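Local coordinates for protein esterase (Capnocytophaga ochracea, PDB 4W9R) that is of unknown function but probably acts as an esterase, having an alpha/beta-hydrolase-family domain followed by a C-terminal array of helices, at residues B[307-312]-B[343-348]; B[314-319]-B[333-338]; B[255-260]-B[297-302]. One frame throughout, in Å; residues are numbered along the deposited sequence.

Contact 1: B[307-312]-B[343-348]; sequences NGYLKT and PNIDFI
Tyr309 meets Ile345 along one side of its ring, where CE2 lies 3.7 Å from the methyl Ile345 CD1. The methyl sits at the ring edge, near its plane, and the two side chains cross at about a right angle. With CG1 anti to the backbone N (chi1 174°) and an extended end, isoleucine carries this methyl well beyond its own backbone. The phenol is anchored by a hydrogen bond from its OH to the carbonyl of Pro276, so tyrosine suits a place that is greasy at the edge and polar at the tip. These loops follow helices 294-306 and 329-339 and lie together at the same end of the C-terminal helical array, each leading into a further helix. Within the first, Tyr309 to Thr312 form a type I turn, and Tyr309 O accepts two bonds: from Thr312 N at 2.9 Å, and from Thr312 OG1 at 2.6 Å, the latter on a lone pair in the carbonyl plane. Lys311 contributes mainly its backbone, Lys311 O resting against the ring of Pro343, while its amine end leads away. Thr312 comes closest to Pro343 in backbone terms, CA to CA 5.1 Å, and Ala313, next in the chain, shares a backbone hydrogen bond with Pro343. With OG1 occupied by the turn, Thr312 CB packs at 3.8 Å on Ile345 CG2. Isoleucine's two unequal branches thus serve both neighbours, CD1 for Tyr309 and CG2 for Thr312. Met314 of helix 314-325 packs on both Tyr309 and Ile345.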
loop_
_atom_site.group_PDB
_atom_site.type_symbol
_atom_site.label_atom_id
_atom_site.label_comp_id
_atom_site.label_asym_id
_atom_site.label_seq_id
_atom_site.Cartn_x
_atom_site.Cartn_y
_atom_site.Cartn_z
ATOM N N ASN B 307 6.306 -28.272 20.628
ATOM C CA ASN B 307 5.406 -27.563 19.725
ATOM C C ASN B 307 5.328 -28.135 18.308
ATOM O O ASN B 307 6.214 -27.916 17.484
ATOM C CB ASN B 307 5.834 -26.094 19.638
ATOM C CG ASN B 307 6.354 -25.554 20.962
ATOM O OD1 ASN B 307 5.596 -25.002 21.760
ATOM N ND2 ASN B 307 7.652 -25.707 21.196
ATOM N N GLY B 308 4.227 -28.825 18.026
ATOM C CA GLY B 308 3.776 -29.118 16.677
ATOM C C GLY B 308 4.342 -30.347 15.983
ATOM O O GLY B 308 3.709 -30.897 15.084
ATOM N N TYR B 309 5.532 -30.779 16.387
ATOM C CA TYR B 309 6.212 -31.888 15.711
ATOM C C TYR B 309 6.100 -33.256 16.391
ATOM O O TYR B 309 6.717 -34.222 15.936
ATOM C CB TYR B 309 7.679 -31.526 15.488
ATOM C CG TYR B 309 7.834 -30.343 14.559
ATOM C CD1 TYR B 309 8.013 -29.061 15.060
ATOM C CD2 TYR B 309 7.773 -30.504 13.181
ATOM C CE1 TYR B 309 8.144 -27.974 14.215
ATOM C CE2 TYR B 309 7.904 -29.425 12.328
ATOM C CZ TYR B 309 8.088 -28.161 12.851
ATOM O OH TYR B 309 8.220 -27.081 12.008
ATOM N N LEU B 310 5.350 -33.330 17.486
ATOM C CA LEU B 310 5.218 -34.564 18.267
ATOM C C LEU B 310 4.836 -35.789 17.431
ATOM O O LEU B 310 5.283 -36.904 17.706
ATOM C CB LEU B 310 4.183 -34.369 19.377
ATOM C CG LEU B 310 3.883 -35.589 20.250
ATOM C CD1 LEU B 310 5.143 -36.065 20.959
ATOM C CD2 LEU B 310 2.780 -35.283 21.251
ATOM N N LYS B 311 4.031 -35.570 16.399
ATOM C CA LYS B 311 3.510 -36.652 15.569
ATOM C C LYS B 311 4.442 -36.980 14.405
ATOM O O LYS B 311 4.097 -37.769 13.529
ATOM C CB LYS B 311 2.114 -36.306 15.048
ATOM C CG LYS B 311 1.059 -36.246 16.138
ATOM C CD LYS B 311 1.059 -37.523 16.965
ATOM C CE LYS B 311 0.079 -37.441 18.124
ATOM N NZ LYS B 311 0.122 -38.668 18.967
ATOM N N THR B 312 5.612 -36.353 14.391
ATOM C CA THR B 312 6.592 -36.568 13.333
ATOM C C THR B 312 7.842 -37.249 13.880
ATOM O O THR B 312 8.110 -37.202 15.078
ATOM C CB THR B 312 7.004 -35.249 12.653
ATOM O OG1 THR B 312 7.774 -34.457 13.566
ATOM C CG2 THR B 312 5.775 -34.470 12.210
ATOM N N PRO B 343 5.648 -40.742 11.358
ATOM C CA PRO B 343 5.632 -40.296 9.958
ATOM C C PRO B 343 6.872 -39.514 9.534
ATOM O O PRO B 343 7.519 -38.866 10.356
ATOM C CB PRO B 343 4.393 -39.401 9.900
ATOM C CG PRO B 343 3.479 -39.990 10.900
ATOM C CD PRO B 343 4.356 -40.487 12.020
ATOM N N ASN B 344 7.189 -39.588 8.245
ATOM C CA ASN B 344 8.325 -38.873 7.683
ATOM C C ASN B 344 8.075 -37.375 7.578
ATOM O O ASN B 344 6.956 -36.940 7.304
ATOM C CB ASN B 344 8.671 -39.424 6.298
ATOM C CG ASN B 344 8.999 -40.900 6.321
ATOM O OD1 ASN B 344 9.333 -41.461 7.366
ATOM N ND2 ASN B 344 8.917 -41.539 5.160
ATOM N N ILE B 345 9.123 -36.591 7.796
ATOM C CA ILE B 345 9.065 -35.154 7.561
ATOM C C ILE B 345 10.378 -34.675 6.944
ATOM O O ILE B 345 11.458 -35.012 7.430
ATOM C CB ILE B 345 8.766 -34.376 8.861
ATOM C CG1 ILE B 345 8.853 -32.867 8.615
ATOM C CG2 ILE B 345 9.708 -34.806 9.980
ATOM C CD1 ILE B 345 8.498 -32.028 9.822
ATOM N N ASP B 346 10.272 -33.899 5.866
ATOM C CA ASP B 346 11.433 -33.392 5.136
ATOM C C ASP B 346 12.387 -34.528 4.766
ATOM O O ASP B 346 11.977 -35.513 4.150
ATOM C CB ASP B 346 12.159 -32.320 5.957
ATOM C CG ASP B 346 13.031 -31.414 5.102
ATOM O OD1 ASP B 346 13.682 -31.917 4.162
ATOM O OD2 ASP B 346 13.064 -30.194 5.370
ATOM N N PHE B 347 13.651 -34.399 5.157
ATOM C CA PHE B 347 14.662 -35.392 4.807
ATOM C C PHE B 347 14.706 -36.540 5.811
ATOM O O PHE B 347 15.519 -37.453 5.681
ATOM C CB PHE B 347 16.044 -34.742 4.689
ATOM C CG PHE B 347 16.670 -34.382 6.008
ATOM C CD1 PHE B 347 17.601 -35.221 6.600
ATOM C CD2 PHE B 347 16.342 -33.197 6.645
ATOM C CE1 PHE B 347 18.186 -34.889 7.808
ATOM C CE2 PHE B 347 16.923 -32.860 7.854
ATOM C CZ PHE B 347 17.848 -33.707 8.435
ATOM N N ILE B 348 13.825 -36.499 6.806
ATOM C CA ILE B 348 13.763 -37.581 7.780
ATOM C C ILE B 348 12.798 -38.631 7.263
ATOM O O ILE B 348 11.597 -38.384 7.153
ATOM C CB ILE B 348 13.287 -37.101 9.166
ATOM C CG1 ILE B 348 13.887 -35.737 9.509
ATOM C CG2 ILE B 348 13.619 -38.136 10.233
ATOM C CD1 ILE B 348 15.367 -35.758 9.663
#

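Contact 2: B[314-319]-B[333-338]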
loop_
_atom_site.group_PDB
_atom_site.type_symbol
_atom_site.label_atom_id
_atom_site.label_comp_id
_atom_site.label_asym_id
_atom_site.label_seq_id
_atom_site.Cartn_x
_atom_site.Cartn_y
_atom_site.Cartn_z
HETATM N N MSE B 314 10.772 -36.401 13.574
HETATM C CA MSE B 314 11.857 -35.441 13.770
HETATM C C MSE B 314 12.420 -35.338 15.202
HETATM O O MSE B 314 13.640 -35.356 15.367
HETATM C CB MSE B 314 11.413 -34.051 13.304
HETATM C CG MSE B 314 12.566 -33.080 13.153
HETATM SE SE MSE B 314 12.042 -31.416 12.299
HETATM C CE MSE B 314 11.155 -30.595 13.811
ATOM N N PRO B 315 11.554 -35.215 16.232
ATOM C CA PRO B 315 12.113 -35.049 17.583
ATOM C C PRO B 315 13.034 -36.187 18.020
ATOM O O PRO B 315 14.098 -35.929 18.583
ATOM C CB PRO B 315 10.867 -35.004 18.472
ATOM C CG PRO B 315 9.804 -34.487 17.588
ATOM C CD PRO B 315 10.084 -35.090 16.246
ATOM N N ASN B 316 12.632 -37.426 17.759
ATOM C CA ASN B 316 13.443 -38.571 18.150
ATOM C C ASN B 316 14.629 -38.783 17.217
ATOM O O ASN B 316 15.622 -39.399 17.601
ATOM C CB ASN B 316 12.587 -39.834 18.213
ATOM C CG ASN B 316 11.715 -39.882 19.451
ATOM O OD1 ASN B 316 12.115 -39.427 20.524
ATOM N ND2 ASN B 316 10.513 -40.430 19.310
ATOM N N PHE B 317 14.531 -38.273 15.994
ATOM C CA PHE B 317 15.659 -38.326 15.073
ATOM C C PHE B 317 16.773 -37.404 15.560
ATOM O O PHE B 317 17.945 -37.774 15.545
ATOM C CB PHE B 317 15.235 -37.938 13.658
ATOM C CG PHE B 317 16.349 -38.012 12.650
ATOM C CD1 PHE B 317 16.622 -39.194 11.985
ATOM C CD2 PHE B 317 17.124 -36.897 12.369
ATOM C CE1 PHE B 317 17.646 -39.264 11.057
ATOM C CE2 PHE B 317 18.148 -36.960 11.442
ATOM C CZ PHE B 317 18.409 -38.144 10.785
ATOM N N PHE B 318 16.396 -36.201 15.984
ATOM C CA PHE B 318 17.351 -35.246 16.534
ATOM C C PHE B 318 17.989 -35.793 17.805
ATOM O O PHE B 318 19.198 -35.679 18.005
ATOM C CB PHE B 318 16.675 -33.903 16.828
ATOM C CG PHE B 318 16.370 -33.089 15.603
ATOM C CD1 PHE B 318 16.914 -33.425 14.375
ATOM C CD2 PHE B 318 15.545 -31.979 15.684
ATOM C CE1 PHE B 318 16.634 -32.675 13.248
ATOM C CE2 PHE B 318 15.263 -31.222 14.561
ATOM C CZ PHE B 318 15.808 -31.571 13.342
ATOM N N LEU B 319 17.164 -36.390 18.657
ATOM C CA LEU B 319 17.630 -36.934 19.926
ATOM C C LEU B 319 18.554 -38.131 19.709
ATOM O O LEU B 319 19.564 -38.274 20.400
ATOM C CB LEU B 319 16.441 -37.334 20.801
ATOM C CG LEU B 319 16.748 -37.747 22.241
ATOM C CD1 LEU B 319 17.406 -36.607 23.005
ATOM C CD2 LEU B 319 15.480 -38.205 22.940
ATOM N N LEU B 333 20.241 -46.190 19.435
ATOM C CA LEU B 333 19.558 -47.274 18.738
ATOM C C LEU B 333 18.098 -47.362 19.159
ATOM O O LEU B 333 17.206 -47.502 18.322
ATOM C CB LEU B 333 20.260 -48.606 19.002
ATOM C CG LEU B 333 19.632 -49.825 18.327
ATOM C CD1 LEU B 333 19.669 -49.665 16.816
ATOM C CD2 LEU B 333 20.337 -51.102 18.754
ATOM N N LYS B 334 17.861 -47.276 20.464
ATOM C CA LYS B 334 16.509 -47.318 21.007
ATOM C C LYS B 334 15.686 -46.134 20.506
ATOM O O LYS B 334 14.494 -46.266 20.226
ATOM C CB LYS B 334 16.552 -47.328 22.538
ATOM C CG LYS B 334 15.190 -47.397 23.211
ATOM C CD LYS B 334 15.319 -47.270 24.723
ATOM C CE LYS B 334 13.960 -47.293 25.408
ATOM N NZ LYS B 334 13.259 -48.594 25.222
ATOM N N THR B 335 16.335 -44.980 20.382
ATOM C CA THR B 335 15.658 -43.753 19.984
ATOM C C THR B 335 15.379 -43.716 18.481
ATOM O O THR B 335 14.336 -43.223 18.051
ATOM C CB THR B 335 16.480 -42.513 20.380
ATOM O OG1 THR B 335 16.929 -42.652 21.733
ATOM C CG2 THR B 335 15.640 -41.252 20.257
ATOM N N TYR B 336 16.311 -44.234 17.686
ATOM C CA TYR B 336 16.098 -44.344 16.247
ATOM C C TYR B 336 14.903 -45.241 15.946
ATOM O O TYR B 336 14.074 -44.924 15.093
ATOM C CB TYR B 336 17.345 -44.887 15.548
ATOM C CG TYR B 336 18.348 -43.831 15.139
ATOM C CD1 TYR B 336 17.990 -42.804 14.276
ATOM C CD2 TYR B 336 19.659 -43.878 15.594
ATOM C CE1 TYR B 336 18.905 -41.843 13.892
ATOM C CE2 TYR B 336 20.582 -42.921 15.215
ATOM C CZ TYR B 336 20.199 -41.906 14.364
ATOM O OH TYR B 336 21.112 -40.950 13.983
ATOM N N GLN B 337 14.819 -46.362 16.656
ATOM C CA GLN B 337 13.717 -47.302 16.490
ATOM C C GLN B 337 12.391 -46.668 16.896
ATOM O O GLN B 337 11.331 -47.039 16.394
ATOM C CB GLN B 337 13.967 -48.571 17.307
ATOM C CG GLN B 337 15.135 -49.411 16.810
ATOM C CD GLN B 337 15.527 -50.503 17.789
ATOM O OE1 GLN B 337 15.093 -50.504 18.940
ATOM N NE2 GLN B 337 16.354 -51.437 17.333
ATOM N N LYS B 338 12.463 -45.704 17.807
ATOM C CA LYS B 338 11.279 -44.993 18.266
ATOM C C LYS B 338 10.836 -43.978 17.215
ATOM O O LYS B 338 9.645 -43.722 17.045
ATOM C CB LYS B 338 11.560 -44.299 19.600
ATOM C CG LYS B 338 10.362 -44.215 20.528
ATOM C CD LYS B 338 10.781 -43.765 21.920
ATOM C CE LYS B 338 9.619 -43.836 22.899
ATOM N NZ LYS B 338 10.032 -43.451 24.277
#
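This is a partly buried helix-helix contact between helices 314-325 and 329-339, consecutive antiparallel helices that make a helical hairpin in the C-terminal array. The local axes approach to 8.2 Å at 162°. Such closeness suits the small Thr335, which points at the partner helix and lays its methyl CG2 between Asn316 and Leu319, 3.9 Å from Asn316 CB and 4.0 Å from Leu319 CB. CG2 is anti to the backbone N, which turns OG1 back along its own helix to bond Lys331 O; the threonine thus offers carbon outward and keeps its hydroxyl satisfied. Toward one flank, Phe317 and Tyr336 form an offset edge-to-face pair, centroids 6.0 Å apart and planes at 75°, with the edge of Tyr336 turned to the face of Phe317. Tyr336 OH bonds Glu324 of helix 314-325 and Arg356 of helix 350-362, helping to hold the far end of that ring. At the more exposed side Asn316 ND2 lies 4.0 Å from Lys338 CG, amide against aliphatic stem, while the extended lysine carries its ammonium away. Carbon and ring packing therefore join these two segments, while the phenol of Tyr336 adds a polar tie between the two helices just beyond them.

Contact 3: B[255-260]-B[297-302]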
loop_
_atom_site.group_PDB
_atom_site.type_symbol
_atom_site.label_atom_id
_atom_site.label_comp_id
_atom_site.label_asym_id
_atom_site.label_seq_id
_atom_site.Cartn_x
_atom_site.Cartn_y
_atom_site.Cartn_z
ATOM N N ILE B 255 23.227 -21.977 20.043
ATOM C CA ILE B 255 22.511 -21.867 18.778
ATOM C C ILE B 255 21.014 -22.110 18.955
ATOM O O ILE B 255 20.193 -21.410 18.362
ATOM C CB ILE B 255 23.079 -22.848 17.737
ATOM C CG1 ILE B 255 24.520 -22.463 17.402
ATOM C CG2 ILE B 255 22.226 -22.863 16.479
ATOM C CD1 ILE B 255 25.087 -23.204 16.227
ATOM N N TYR B 256 20.661 -23.096 19.774
ATOM C CA TYR B 256 19.259 -23.342 20.091
ATOM C C TYR B 256 18.632 -22.115 20.742
ATOM O O TYR B 256 17.467 -21.797 20.500
ATOM C CB TYR B 256 19.105 -24.553 21.012
ATOM C CG TYR B 256 17.787 -24.568 21.757
ATOM C CD1 TYR B 256 16.614 -24.948 21.119
ATOM C CD2 TYR B 256 17.715 -24.193 23.092
ATOM C CE1 TYR B 256 15.407 -24.956 21.791
ATOM C CE2 TYR B 256 16.513 -24.199 23.773
ATOM C CZ TYR B 256 15.361 -24.582 23.117
ATOM O OH TYR B 256 14.159 -24.591 23.790
ATOM N N GLU B 257 19.416 -21.433 21.571
ATOM C CA GLU B 257 18.948 -20.247 22.278
ATOM C C GLU B 257 18.533 -19.139 21.315
ATOM O O GLU B 257 17.628 -18.362 21.612
ATOM C CB GLU B 257 20.028 -19.731 23.235
ATOM C CG GLU B 257 20.070 -20.444 24.582
ATOM C CD GLU B 257 20.497 -21.898 24.475
ATOM O OE1 GLU B 257 21.170 -22.256 23.484
ATOM O OE2 GLU B 257 20.160 -22.684 25.385
ATOM N N TYR B 258 19.192 -19.072 20.162
ATOM C CA TYR B 258 18.843 -18.083 19.148
ATOM C C TYR B 258 17.421 -18.312 18.645
ATOM O O TYR B 258 16.626 -17.376 18.553
ATOM C CB TYR B 258 19.830 -18.127 17.978
ATOM C CG TYR B 258 19.622 -17.025 16.963
ATOM C CD1 TYR B 258 20.225 -15.784 17.126
ATOM C CD2 TYR B 258 18.823 -17.222 15.843
ATOM C CE1 TYR B 258 20.040 -14.770 16.205
ATOM C CE2 TYR B 258 18.630 -16.213 14.915
ATOM C CZ TYR B 258 19.242 -14.990 15.101
ATOM O OH TYR B 258 19.056 -13.981 14.183
ATOM N N LEU B 259 17.107 -19.564 18.327
ATOM C CA LEU B 259 15.777 -19.925 17.853
ATOM C C LEU B 259 14.725 -19.680 18.929
ATOM O O LEU B 259 13.649 -19.153 18.646
ATOM C CB LEU B 259 15.743 -21.391 17.411
ATOM C CG LEU B 259 14.382 -21.938 16.970
ATOM C CD1 LEU B 259 13.905 -21.242 15.705
ATOM C CD2 LEU B 259 14.436 -23.444 16.770
ATOM N N GLU B 260 15.045 -20.060 20.161
ATOM C CA GLU B 260 14.110 -19.920 21.272
ATOM C C GLU B 260 13.860 -18.454 21.598
ATOM O O GLU B 260 12.716 -18.040 21.787
ATOM C CB GLU B 260 14.631 -20.649 22.512
ATOM C CG GLU B 260 13.630 -20.706 23.656
ATOM C CD GLU B 260 14.226 -21.279 24.926
ATOM O OE1 GLU B 260 15.423 -21.032 25.189
ATOM O OE2 GLU B 260 13.497 -21.976 25.663
ATOM N N LEU B 297 21.374 -29.408 20.086
ATOM C CA LEU B 297 20.628 -30.441 19.379
ATOM C C LEU B 297 19.665 -31.172 20.310
ATOM O O LEU B 297 18.536 -31.481 19.930
ATOM C CB LEU B 297 21.586 -31.438 18.724
ATOM C CG LEU B 297 20.949 -32.561 17.903
ATOM C CD1 LEU B 297 20.093 -31.990 16.784
ATOM C CD2 LEU B 297 22.020 -33.483 17.342
ATOM N N LYS B 298 20.115 -31.441 21.531
ATOM C CA LYS B 298 19.283 -32.108 22.526
ATOM C C LYS B 298 18.100 -31.230 22.913
ATOM O O LYS B 298 16.966 -31.701 23.009
ATOM C CB LYS B 298 20.102 -32.462 23.768
ATOM C CG LYS B 298 19.346 -33.283 24.805
ATOM C CD LYS B 298 20.172 -33.459 26.073
ATOM C CE LYS B 298 19.563 -34.501 27.000
ATOM N NZ LYS B 298 18.184 -34.140 27.426
ATOM N N LYS B 299 18.375 -29.948 23.132
ATOM C CA LYS B 299 17.343 -28.995 23.515
ATOM C C LYS B 299 16.408 -28.690 22.347
ATOM O O LYS B 299 15.235 -28.376 22.548
ATOM C CB LYS B 299 17.978 -27.707 24.045
ATOM C CG LYS B 299 18.656 -27.876 25.398
ATOM C CD LYS B 299 19.287 -26.585 25.896
ATOM C CE LYS B 299 20.545 -26.242 25.119
ATOM N NZ LYS B 299 21.286 -25.105 25.735
ATOM N N LEU B 300 16.930 -28.791 21.128
ATOM C CA LEU B 300 16.120 -28.578 19.934
ATOM C C LEU B 300 15.121 -29.714 19.754
ATOM O O LEU B 300 13.987 -29.494 19.329
ATOM C CB LEU B 300 17.006 -28.458 18.690
ATOM C CG LEU B 300 16.289 -28.291 17.349
ATOM C CD1 LEU B 300 15.452 -27.020 17.337
ATOM C CD2 LEU B 300 17.286 -28.291 16.200
ATOM N N ALA B 301 15.551 -30.927 20.085
ATOM C CA ALA B 301 14.705 -32.107 19.953
ATOM C C ALA B 301 13.480 -32.014 20.855
ATOM O O ALA B 301 12.368 -32.334 20.437
ATOM C CB ALA B 301 15.501 -33.365 20.271
ATOM N N LYS B 302 13.690 -31.574 22.090
ATOM C CA LYS B 302 12.600 -31.480 23.052
ATOM C C LYS B 302 11.717 -30.277 22.745
ATOM O O LYS B 302 10.524 -30.276 23.048
ATOM C CB LYS B 302 13.143 -31.397 24.481
ATOM C CG LYS B 302 12.113 -31.742 25.549
ATOM C CD LYS B 302 12.770 -31.993 26.900
ATOM C CE LYS B 302 11.752 -32.464 27.931
ATOM N NZ LYS B 302 12.380 -32.778 29.245
HETATM O O HOH W 1 13.889 -27.385 25.106
#
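The ionic link is between Glu257 and Lys299: Lys299 NZ donates to Glu257 OE2 at 2.7 Å, meeting the syn lone pair of the carboxylate. Both chains bend to make it, Glu257 at chi2 (67°) and Lys299 at chi3 (-73°). These long, flexible residues lie at the partly exposed edge of an otherwise buried contact. A CH-pi interaction lies next to it. The methylene Lys299 CB stands over one face of Tyr256, 3.8 Å from the ring centroid and 17° off the normal, so the lysine stem covers the ring while its charged tip reaches the glutamate. Glu260 CB lies over the opposite face, and the ring is thus flanked on both sides. The segments belong to helices 255-270 and 294-306, whose local axes run in broadly similar directions; helix 278-290 lies between them in sequence and touches both, consistent with an alpha-solenoid (TPR-like) array. Apolar packing faces this intervening helix: Leu259 CD2 meets Leu300 CD1 at 3.8 Å, branched methyl against branched methyl, with Thr284 and Ile288 of helix 278-290 alongside. Tyr256 CD1 also rests 3.9 Å from Leu300 CA. A water lies 3.1 Å from Tyr256 OH and donates a hydrogen bond to Lys299 O at 3.1 Å, so joining the phenol to the neighbouring helix backbone.

How the contacts relate
All three contacts belong to the C-terminal helical array. Contact 3 is the buried one, contact 2 is partly buried, and contact 1 lies at the surface, where loops rather than helices meet. Contacts 1 and 2 are closely coupled: in sequence, the hairpin of contact 2 lies between the two loops of contact 1, and Ile348 packs on Phe317. Contact 2 also meets contact 3 through Phe318 and Pro315 against Ala301, helices 294-306 and 314-325 being consecutive, whereas contacts 1 and 3 stay about 5 Å apart at their nearest atoms. Across its segments, contact 3 alone carries a salt bridge and a water bridge; the others rely on apolar or aromatic packing.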